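PDB 5MU5: DUF115 domain-containing protein from Magnetospirillum magneticum AMB-1, which probably transfers sugar to flagellin as a glycosyltransferase of the Maf family and is involved in the formation of bacterial flagella. Local coordinates for residues L470-R473 with D474-R478; Y464-T467 with I468-W471; F241-D244 with E245-M248. One frame throughout, in Å; residues are numbered along the deposited sequence.

In the fold
Contacts 1 and 2 overlap on helix 467-482, whereas contact 3 stands apart. Contact 2 covers the change from strand 462-465 to helix 467-482, and contact 1 takes up the next turns of the same helix; they share L470 and W471, and their centres lie about 9 Å apart. Contact 3 comes much earlier in the chain, at the start of helix 242-257, where it packs on C-terminal helices 589-609, 618-646 and 653-661. Its centre is about 27 Å from those of contacts 1 and 2, with nearest atoms about 14 Å away from each, so it touches neither. Contacts 2 and 3 each take in a helix N-cap, E466 and F241 respectively.

Contact 1: L470-R473 with D474-R478; sequences LWTR and DALGR
R473 and D474 make a salt bridge between sequence neighbours on the alpha-helix 467-482, a local contact in which the regular i to i+4 bonding of the backbone carries a side-on ion pair. The helix follows strand 462-465 and packs against helix 393-404 in the part of the fold built round the large mixed sheet.

The ion pair is made by one oxygen. D474 OD1 accepts from R473 NE at 3.0 Å and from R473 NH2 at 2.9 Å, so two N-H groups of the guanidinium grip a single atom. OD1 lies close to the guanidinium plane, and the carboxylate is turned only 15° from it, making the two groups nearly coplanar. NE meets OD1 almost head-on to its C-O bond, whereas NH2 comes from the syn side. The arginine reaches this place by running out with CG opposite the backbone N (chi1 177°) and folding at chi3 (71°), which swings its end alongside the aspartate. L470 CD2 packs 3.5 Å above one face of the guanidinium, toward its rim, while R473 NH1 bridges to E455 of strand 453-456. The arginine thus ties the helix to the small antiparallel sheet, and its guanidinium is held between two carboxylates, D474 at NE and NH2 and E455 at NH1, which should fix its orientation.

Behind the pair, D474 N bonds to L470 O at 2.8 Å, and A475 N to W471 O at 2.9 Å. On the buried side, L476 faces V414 and helix 393-404, where N395 ND2 also reaches T472 O. That oxygen already takes L476 N at 3.1 Å, and L476 CG lies 3.4 Å from the same T472 O.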
ATOM      1  N   LEU A 470      12.659 -10.470  -2.169  1.00 36.48           N
ATOM      2  CA  LEU A 470      11.640 -11.357  -1.628  1.00 38.08           C
ATOM      3  C   LEU A 470      10.252 -10.872  -2.053  1.00 35.90           C
ATOM      4  O   LEU A 470       9.384 -11.693  -2.338  1.00 33.90           O
ATOM      5  CB  LEU A 470      11.741 -11.458  -0.105  1.00 41.48           C
ATOM      6  CG  LEU A 470      13.133 -11.866   0.422  1.00 43.99           C
ATOM      7  CD1 LEU A 470      13.217 -11.612   1.915  1.00 48.00           C
ATOM      8  CD2 LEU A 470      13.469 -13.303   0.120  1.00 43.33           C
ATOM      9  N   TRP A 471      10.052  -9.553  -2.105  1.00 36.54           N
ATOM     10  CA  TRP A 471       8.781  -8.982  -2.583  1.00 39.01           C
ATOM     11  C   TRP A 471       8.600  -9.331  -4.042  1.00 34.60           C
ATOM     12  O   TRP A 471       7.523  -9.711  -4.466  1.00 36.97           O
ATOM     13  CB  TRP A 471       8.725  -7.459  -2.453  1.00 41.69           C
ATOM     14  CG  TRP A 471       8.886  -6.924  -1.050  1.00 47.63           C
ATOM     15  CD1 TRP A 471       8.632  -7.578   0.120  1.00 43.46           C
ATOM     16  CD2 TRP A 471       9.272  -5.589  -0.688  1.00 49.50           C
ATOM     17  NE1 TRP A 471       8.888  -6.755   1.178  1.00 48.88           N
ATOM     18  CE2 TRP A 471       9.267  -5.523   0.716  1.00 49.05           C
ATOM     19  CE3 TRP A 471       9.620  -4.447  -1.420  1.00 54.03           C
ATOM     20  CZ2 TRP A 471       9.611  -4.359   1.418  1.00 52.35           C
ATOM     21  CZ3 TRP A 471       9.973  -3.280  -0.721  1.00 57.70           C
ATOM     22  CH2 TRP A 471       9.969  -3.253   0.686  1.00 54.42           C
ATOM     23  N   THR A 472       9.680  -9.222  -4.804  1.00 33.90           N
ATOM     24  CA  THR A 472       9.650  -9.576  -6.197  1.00 33.11           C
ATOM     25  C   THR A 472       9.306 -11.034  -6.323  1.00 33.73           C
ATOM     26  O   THR A 472       8.434 -11.388  -7.108  1.00 35.60           O
ATOM     27  CB  THR A 472      10.996  -9.282  -6.865  1.00 34.73           C
ATOM     28  OG1 THR A 472      11.224  -7.874  -6.850  1.00 36.43           O
ATOM     29  CG2 THR A 472      11.005  -9.773  -8.320  1.00 35.15           C
ATOM     30  N   ARG A 473       9.989 -11.886  -5.552  1.00 33.85           N
ATOM     31  CA  ARG A 473       9.699 -13.322  -5.542  1.00 33.36           C
ATOM     32  C   ARG A 473       8.260 -13.632  -5.181  1.00 33.81           C
ATOM     33  O   ARG A 473       7.624 -14.497  -5.802  1.00 33.27           O
ATOM     34  CB  ARG A 473      10.605 -14.022  -4.547  1.00 35.71           C
ATOM     35  CG  ARG A 473      10.352 -15.513  -4.396  1.00 36.04           C
ATOM     36  CD  ARG A 473      10.979 -16.003  -3.102  1.00 36.41           C
ATOM     37  NE  ARG A 473      10.227 -15.508  -1.972  1.00 37.94           N
ATOM     38  CZ  ARG A 473      10.581 -15.657  -0.702  1.00 39.99           C
ATOM     39  NH1 ARG A 473      11.695 -16.313  -0.387  1.00 38.28           N
ATOM     40  NH2 ARG A 473       9.810 -15.140   0.251  1.00 41.27           N
ATOM     41  N   ASP A 474       7.744 -12.977  -4.138  1.00 34.37           N
ATOM     42  CA  ASP A 474       6.361 -13.218  -3.734  1.00 34.50           C
ATOM     43  C   ASP A 474       5.372 -12.754  -4.817  1.00 34.24           C
ATOM     44  O   ASP A 474       4.338 -13.395  -5.022  1.00 35.09           O
ATOM     45  CB  ASP A 474       6.036 -12.560  -2.372  1.00 36.82           C
ATOM     46  CG  ASP A 474       6.781 -13.231  -1.174  1.00 42.26           C
ATOM     47  OD1 ASP A 474       7.631 -14.143  -1.355  1.00 42.76           O
ATOM     48  OD2 ASP A 474       6.515 -12.828  -0.024  1.00 47.92           O
ATOM     49  N   ALA A 475       5.675 -11.657  -5.523  1.00 33.77           N
ATOM     50  CA  ALA A 475       4.732 -11.165  -6.554  1.00 35.44           C
ATOM     51  C   ALA A 475       4.700 -12.120  -7.762  1.00 33.59           C
ATOM     52  O   ALA A 475       3.642 -12.356  -8.355  1.00 34.40           O
ATOM     53  CB  ALA A 475       5.046  -9.736  -6.969  1.00 33.85           C
ATOM     54  N   LEU A 476       5.844 -12.719  -8.069  1.00 32.08           N
ATOM     55  CA  LEU A 476       5.942 -13.695  -9.149  1.00 32.38           C
ATOM     56  C   LEU A 476       5.145 -14.939  -8.850  1.00 34.72           C
ATOM     57  O   LEU A 476       4.379 -15.395  -9.695  1.00 37.14           O
ATOM     58  CB  LEU A 476       7.391 -14.094  -9.411  1.00 34.04           C
ATOM     59  CG  LEU A 476       8.292 -13.083 -10.109  1.00 34.42           C
ATOM     60  CD1 LEU A 476       9.713 -13.616 -10.187  1.00 34.38           C
ATOM     61  CD2 LEU A 476       7.773 -12.756 -11.496  1.00 35.92           C
ATOM     62  N   GLY A 477       5.307 -15.495  -7.654  1.00 34.54           N
ATOM     63  CA  GLY A 477       4.551 -16.684  -7.254  1.00 31.85           C
ATOM     64  C   GLY A 477       3.067 -16.413  -7.236  1.00 31.54           C
ATOM     65  O   GLY A 477       2.238 -17.215  -7.682  1.00 33.25           O
ATOM     66  N   ARG A 478       2.708 -15.276  -6.711  1.00 31.06           N
ATOM     67  CA  ARG A 478       1.309 -14.930  -6.628  1.00 32.58           C
ATOM     68  C   ARG A 478       0.679 -14.769  -8.045  1.00 33.10           C
ATOM     69  O   ARG A 478      -0.379 -15.303  -8.297  1.00 33.49           O
ATOM     70  CB  ARG A 478       1.141 -13.666  -5.758  1.00 33.95           C
ATOM     71  CG  ARG A 478      -0.275 -13.101  -5.759  1.00 40.19           C
ATOM     72  CD  ARG A 478      -0.484 -11.937  -4.777  1.00 42.99           C
ATOM     73  NE  ARG A 478       0.391 -10.787  -5.047  1.00 45.46           N
ATOM     74  CZ  ARG A 478       1.509 -10.481  -4.374  1.00 47.39           C
ATOM     75  NH1 ARG A 478       1.942 -11.224  -3.352  1.00 46.11           N
ATOM     76  NH2 ARG A 478       2.206  -9.401  -4.722  1.00 46.56           N
TER

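Contact 2: Y464-T467 with I468-W471; sequences YSET and IMLW
E466 is the N-cap of helix 467-482, and its carbonyl meets the first turn where strand 462-465, the middle strand of a three-stranded antiparallel sheet, gives way to that helix.

The backbone bonds come first. E466 O takes L470 N at 3.2 Å, the donor lying in the carbonyl plane, and also receives a weak bond from M469 N. One residue on, T467 O repeats the pattern: W471 N reaches it at 3.2 Å with a fairly straight N-H (160°), and L470 N adds a weak second bond. Each oxygen is therefore shared between two amides as the helix gets under way.

Side-chain packing lies on two sides of this turn. M469, bent at chi3 (-82°), brings its methyl back across polar atoms of the glutamate, with CE 3.3 Å from E466 N and 3.4 Å from E466 OE2. The methyl thus touches the backbone nitrogen as well as the carboxylate of E466. Across the helix from it, T467 CG2 leans on the indole of W471, 3.5 Å from CZ2 and close to CE2. The same indole has T467 O over one face, toward the rim of the ring.

Polar and apolar groups mix at S465. Its hydroxyl is hydrogen-bonded to L416 O, outside this turn, and the neighbouring L470 side chain rests on V453 and E455 of the adjoining strand. The nearest helix atoms to that hydroxyl are carbons: S465 OG has M469 CB at 3.4 Å and L470 CD2 at 3.5 Å.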
ATOM      1  N   TYR A 464      21.267 -16.312  -0.621  1.00 36.98           N
ATOM      2  CA  TYR A 464      21.112 -15.079   0.106  1.00 37.17           C
ATOM      3  C   TYR A 464      20.335 -14.041  -0.720  1.00 36.29           C
ATOM      4  O   TYR A 464      20.661 -13.746  -1.875  1.00 35.31           O
ATOM      5  CB  TYR A 464      22.482 -14.547   0.494  1.00 38.38           C
ATOM      6  CG  TYR A 464      23.138 -15.365   1.577  1.00 38.38           C
ATOM      7  CD1 TYR A 464      23.843 -16.510   1.281  1.00 41.78           C
ATOM      8  CD2 TYR A 464      23.043 -14.981   2.895  1.00 43.67           C
ATOM      9  CE1 TYR A 464      24.447 -17.257   2.279  1.00 45.68           C
ATOM     10  CE2 TYR A 464      23.636 -15.717   3.903  1.00 48.39           C
ATOM     11  CZ  TYR A 464      24.349 -16.845   3.586  1.00 46.26           C
ATOM     12  OH  TYR A 464      24.939 -17.540   4.598  1.00 51.84           O
ATOM     13  N   SER A 465      19.328 -13.468  -0.104  1.00 34.98           N
ATOM     14  CA  SER A 465      18.447 -12.573  -0.783  1.00 39.47           C
ATOM     15  C   SER A 465      18.136 -11.353   0.079  1.00 41.63           C
ATOM     16  O   SER A 465      18.171 -11.423   1.294  1.00 46.37           O
ATOM     17  CB  SER A 465      17.180 -13.349  -1.118  1.00 41.38           C
ATOM     18  OG  SER A 465      16.300 -12.569  -1.892  1.00 48.43           O
ATOM     19  N   GLU A 466      17.824 -10.242  -0.570  1.00 42.54           N
ATOM     20  CA  GLU A 466      17.476  -8.999   0.081  1.00 44.12           C
ATOM     21  C   GLU A 466      15.980  -8.859   0.070  1.00 43.36           C
ATOM     22  O   GLU A 466      15.275  -9.560  -0.666  1.00 42.31           O
ATOM     23  CB  GLU A 466      18.042  -7.829  -0.713  1.00 50.19           C
ATOM     24  CG  GLU A 466      19.545  -7.869  -0.939  1.00 55.61           C
ATOM     25  CD  GLU A 466      19.971  -6.990  -2.106  1.00 60.85           C
ATOM     26  OE1 GLU A 466      19.281  -5.977  -2.381  1.00 62.63           O
ATOM     27  OE2 GLU A 466      20.990  -7.311  -2.765  1.00 65.90           O
ATOM     28  N   THR A 467      15.501  -7.892   0.831  1.00 45.44           N
ATOM     29  CA  THR A 467      14.071  -7.675   1.029  1.00 46.88           C
ATOM     30  C   THR A 467      13.313  -7.340  -0.258  1.00 44.69           C
ATOM     31  O   THR A 467      12.238  -7.884  -0.492  1.00 45.34           O
ATOM     32  CB  THR A 467      13.877  -6.614   2.128  1.00 50.95           C
ATOM     33  OG1 THR A 467      14.369  -7.157   3.363  1.00 53.06           O
ATOM     34  CG2 THR A 467      12.415  -6.205   2.299  1.00 53.01           C
ATOM     35  N   ILE A 468      13.872  -6.478  -1.095  1.00 43.24           N
ATOM     36  CA  ILE A 468      13.224  -6.114  -2.365  1.00 48.00           C
ATOM     37  C   ILE A 468      13.060  -7.341  -3.273  1.00 47.14           C
ATOM     38  O   ILE A 468      12.072  -7.457  -4.032  1.00 46.69           O
ATOM     39  CB  ILE A 468      13.985  -4.979  -3.120  1.00 50.59           C
ATOM     40  CG1 ILE A 468      13.290  -4.576  -4.442  1.00 54.29           C
ATOM     41  CG2 ILE A 468      15.397  -5.413  -3.496  1.00 53.14           C
ATOM     42  CD1 ILE A 468      11.871  -4.047  -4.326  1.00 56.16           C
ATOM     43  N   MET A 469      14.034  -8.242  -3.195  1.00 42.66           N
ATOM     44  CA  MET A 469      14.000  -9.468  -3.964  1.00 41.46           C
ATOM     45  C   MET A 469      12.934 -10.470  -3.469  1.00 39.07           C
ATOM     46  O   MET A 469      12.344 -11.216  -4.262  1.00 36.64           O
ATOM     47  CB  MET A 469      15.398 -10.057  -3.997  1.00 46.59           C
ATOM     48  CG  MET A 469      16.352  -9.089  -4.672  1.00 51.77           C
ATOM     49  SD  MET A 469      17.887  -9.836  -5.174  1.00 67.75           S
ATOM     50  CE  MET A 469      18.907  -9.853  -3.704  1.00 60.03           C
ATOM     51  N   LEU A 470      12.659 -10.470  -2.169  1.00 36.48           N
ATOM     52  CA  LEU A 470      11.640 -11.357  -1.628  1.00 38.08           C
ATOM     53  C   LEU A 470      10.252 -10.872  -2.053  1.00 35.90           C
ATOM     54  O   LEU A 470       9.384 -11.693  -2.338  1.00 33.90           O
ATOM     55  CB  LEU A 470      11.741 -11.458  -0.105  1.00 41.48           C
ATOM     56  CG  LEU A 470      13.133 -11.866   0.422  1.00 43.99           C
ATOM     57  CD1 LEU A 470      13.217 -11.612   1.915  1.00 48.00           C
ATOM     58  CD2 LEU A 470      13.469 -13.303   0.120  1.00 43.33           C
ATOM     59  N   TRP A 471      10.052  -9.553  -2.105  1.00 36.54           N
ATOM     60  CA  TRP A 471       8.781  -8.982  -2.583  1.00 39.01           C
ATOM     61  C   TRP A 471       8.600  -9.331  -4.042  1.00 34.60           C
ATOM     62  O   TRP A 471       7.523  -9.711  -4.466  1.00 36.97           O
ATOM     63  CB  TRP A 471       8.725  -7.459  -2.453  1.00 41.69           C
ATOM     64  CG  TRP A 471       8.886  -6.924  -1.050  1.00 47.63           C
ATOM     65  CD1 TRP A 471       8.632  -7.578   0.120  1.00 43.46           C
ATOM     66  CD2 TRP A 471       9.272  -5.589  -0.688  1.00 49.50           C
ATOM     67  NE1 TRP A 471       8.888  -6.755   1.178  1.00 48.88           N
ATOM     68  CE2 TRP A 471       9.267  -5.523   0.716  1.00 49.05           C
ATOM     69  CE3 TRP A 471       9.620  -4.447  -1.420  1.00 54.03           C
ATOM     70  CZ2 TRP A 471       9.611  -4.359   1.418  1.00 52.35           C
ATOM     71  CZ3 TRP A 471       9.973  -3.280  -0.721  1.00 57.70           C
ATOM     72  CH2 TRP A 471       9.969  -3.253   0.686  1.00 54.42           C
TER

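Contact 3: F241-D244 with E245-M248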
ATOM      1  N   PHE A 241       3.376  11.471  -3.491  1.00 39.98           N
ATOM      2  CA  PHE A 241       3.604  12.875  -3.256  1.00 42.19           C
ATOM      3  C   PHE A 241       3.330  13.717  -4.495  1.00 39.45           C
ATOM      4  O   PHE A 241       3.496  13.267  -5.618  1.00 42.68           O
ATOM      5  CB  PHE A 241       5.043  13.075  -2.781  1.00 44.56           C
ATOM      6  CG  PHE A 241       5.356  12.335  -1.519  1.00 50.54           C
ATOM      7  CD1 PHE A 241       4.539  12.485  -0.394  1.00 57.83           C
ATOM      8  CD2 PHE A 241       6.475  11.517  -1.425  1.00 55.86           C
ATOM      9  CE1 PHE A 241       4.822  11.813   0.786  1.00 59.52           C
ATOM     10  CE2 PHE A 241       6.765  10.837  -0.238  1.00 57.17           C
ATOM     11  CZ  PHE A 241       5.934  10.981   0.861  1.00 57.47           C
ATOM     12  N   LEU A 242       2.950  14.962  -4.273  1.00 37.81           N
ATOM     13  CA  LEU A 242       2.574  15.853  -5.347  1.00 37.98           C
ATOM     14  C   LEU A 242       3.536  15.801  -6.527  1.00 39.39           C
ATOM     15  O   LEU A 242       3.114  15.652  -7.660  1.00 38.02           O
ATOM     16  CB  LEU A 242       2.478  17.294  -4.826  1.00 37.07           C
ATOM     17  CG  LEU A 242       2.082  18.342  -5.860  1.00 38.31           C
ATOM     18  CD1 LEU A 242       0.712  18.029  -6.436  1.00 39.42           C
ATOM     19  CD2 LEU A 242       2.110  19.741  -5.281  1.00 39.76           C
ATOM     20  N   HIS A 243       4.830  15.938  -6.265  1.00 41.39           N
ATOM     21  CA  HIS A 243       5.795  16.066  -7.359  1.00 43.24           C
ATOM     22  C   HIS A 243       5.974  14.796  -8.142  1.00 42.11           C
ATOM     23  O   HIS A 243       6.177  14.865  -9.347  1.00 44.05           O
ATOM     24  CB  HIS A 243       7.139  16.596  -6.866  1.00 43.02           C
ATOM     25  CG  HIS A 243       7.051  17.977  -6.317  1.00 44.33           C
ATOM     26  ND1 HIS A 243       7.871  18.432  -5.308  1.00 45.12           N
ATOM     27  CD2 HIS A 243       6.189  18.983  -6.589  1.00 44.40           C
ATOM     28  CE1 HIS A 243       7.551  19.679  -5.019  1.00 44.71           C
ATOM     29  NE2 HIS A 243       6.525  20.033  -5.775  1.00 44.55           N
ATOM     30  N   ASP A 244       5.893  13.647  -7.473  1.00 43.38           N
ATOM     31  CA  ASP A 244       5.939  12.363  -8.181  1.00 43.21           C
ATOM     32  C   ASP A 244       4.667  12.178  -9.011  1.00 41.55           C
ATOM     33  O   ASP A 244       4.718  11.642 -10.092  1.00 40.31           O
ATOM     34  CB  ASP A 244       6.122  11.190  -7.205  1.00 46.13           C
ATOM     35  CG  ASP A 244       7.420  11.291  -6.415  1.00 52.12           C
ATOM     36  OD1 ASP A 244       8.469  11.598  -7.036  1.00 53.10           O
ATOM     37  OD2 ASP A 244       7.392  11.087  -5.166  1.00 63.59           O
ATOM     38  N   GLU A 245       3.525  12.625  -8.507  1.00 41.66           N
ATOM     39  CA  GLU A 245       2.297  12.501  -9.269  1.00 44.01           C
ATOM     40  C   GLU A 245       2.359  13.409 -10.479  1.00 42.43           C
ATOM     41  O   GLU A 245       1.829  13.065 -11.515  1.00 41.25           O
ATOM     42  CB  GLU A 245       1.068  12.803  -8.425  1.00 45.85           C
ATOM     43  CG  GLU A 245       0.857  11.806  -7.287  1.00 51.26           C
ATOM     44  CD  GLU A 245       0.504  10.394  -7.748  1.00 53.95           C
ATOM     45  OE1 GLU A 245      -0.253  10.248  -8.731  1.00 57.66           O
ATOM     46  OE2 GLU A 245       0.965   9.422  -7.097  1.00 60.96           O
ATOM     47  N   MET A 246       3.002  14.567 -10.347  1.00 42.86           N
ATOM     48  CA  MET A 246       3.207  15.445 -11.491  1.00 43.34           C
ATOM     49  C   MET A 246       4.021  14.720 -12.552  1.00 44.49           C
ATOM     50  O   MET A 246       3.657  14.730 -13.729  1.00 45.46           O
ATOM     51  CB  MET A 246       3.915  16.740 -11.104  1.00 45.03           C
ATOM     52  CG  MET A 246       3.052  17.723 -10.343  1.00 46.93           C
ATOM     53  SD  MET A 246       4.012  19.170  -9.874  1.00 47.93           S
ATOM     54  CE  MET A 246       2.684  20.263  -9.405  1.00 49.09           C
ATOM     55  N   GLU A 247       5.106  14.074 -12.144  1.00 43.08           N
ATOM     56  CA  GLU A 247       5.925  13.347 -13.106  1.00 44.63           C
ATOM     57  C   GLU A 247       5.203  12.181 -13.790  1.00 43.13           C
ATOM     58  O   GLU A 247       5.417  11.946 -14.966  1.00 40.25           O
ATOM     59  CB  GLU A 247       7.195  12.823 -12.457  1.00 45.08           C
ATOM     60  CG  GLU A 247       8.072  11.957 -13.366  1.00 47.44           C
ATOM     61  CD  GLU A 247       8.304  12.550 -14.753  1.00 50.30           C
ATOM     62  OE1 GLU A 247       8.238  13.795 -14.885  1.00 54.28           O
ATOM     63  OE2 GLU A 247       8.545  11.777 -15.720  1.00 48.58           O
ATOM     64  N   MET A 248       4.383  11.444 -13.046  1.00 43.98           N
ATOM     65  CA  MET A 248       3.695  10.278 -13.590  1.00 42.89           C
ATOM     66  C   MET A 248       2.738  10.730 -14.661  1.00 41.75           C
ATOM     67  O   MET A 248       2.673  10.135 -15.727  1.00 43.53           O
ATOM     68  CB  MET A 248       2.863   9.558 -12.530  1.00 43.83           C
ATOM     69  CG  MET A 248       3.602   8.907 -11.376  1.00 46.34           C
ATOM     70  SD  MET A 248       4.817   7.678 -11.842  1.00 48.69           S
ATOM     71  CE  MET A 248       6.322   8.645 -11.941  1.00 48.31           C
TER
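M246 N donates to L242 O at 2.9 Å, an i to i+4 bond in the opening turn of alpha-helix 242-257. F241 is the N-cap, and its carbonyl takes E245 N at 3.0 Å, approached nearly end-on with a C=O...N angle of 168°. This turn is wedged among the C-terminal helices: F593 of helix 589-609 touches both L242 and M246, as does Q639 of helix 618-646.

M246 does most of the side-chain work. Its extended chain runs back along the helix and lies beside H243, the two pointing the same way. The sulfur meets the imidazole at its edge, SD 3.9 Å from H243 CD2 and 79° off the ring normal, a Met-aromatic contact. H243 NE2, the ring atom next to CD2, is hydrogen-bonded to Q639, which limits how the imidazole can turn. Beyond the sulfur, the methyl crosses L242, with M246 CE 4.1 Å from L242 CG.

E245 turns the other way, and its bend at chi2 (-67°) sends OE1 to the backbone N of S373. Nearer the backbone, chi1 sets E245 CG beside its own N, 3.4 Å from F241 O.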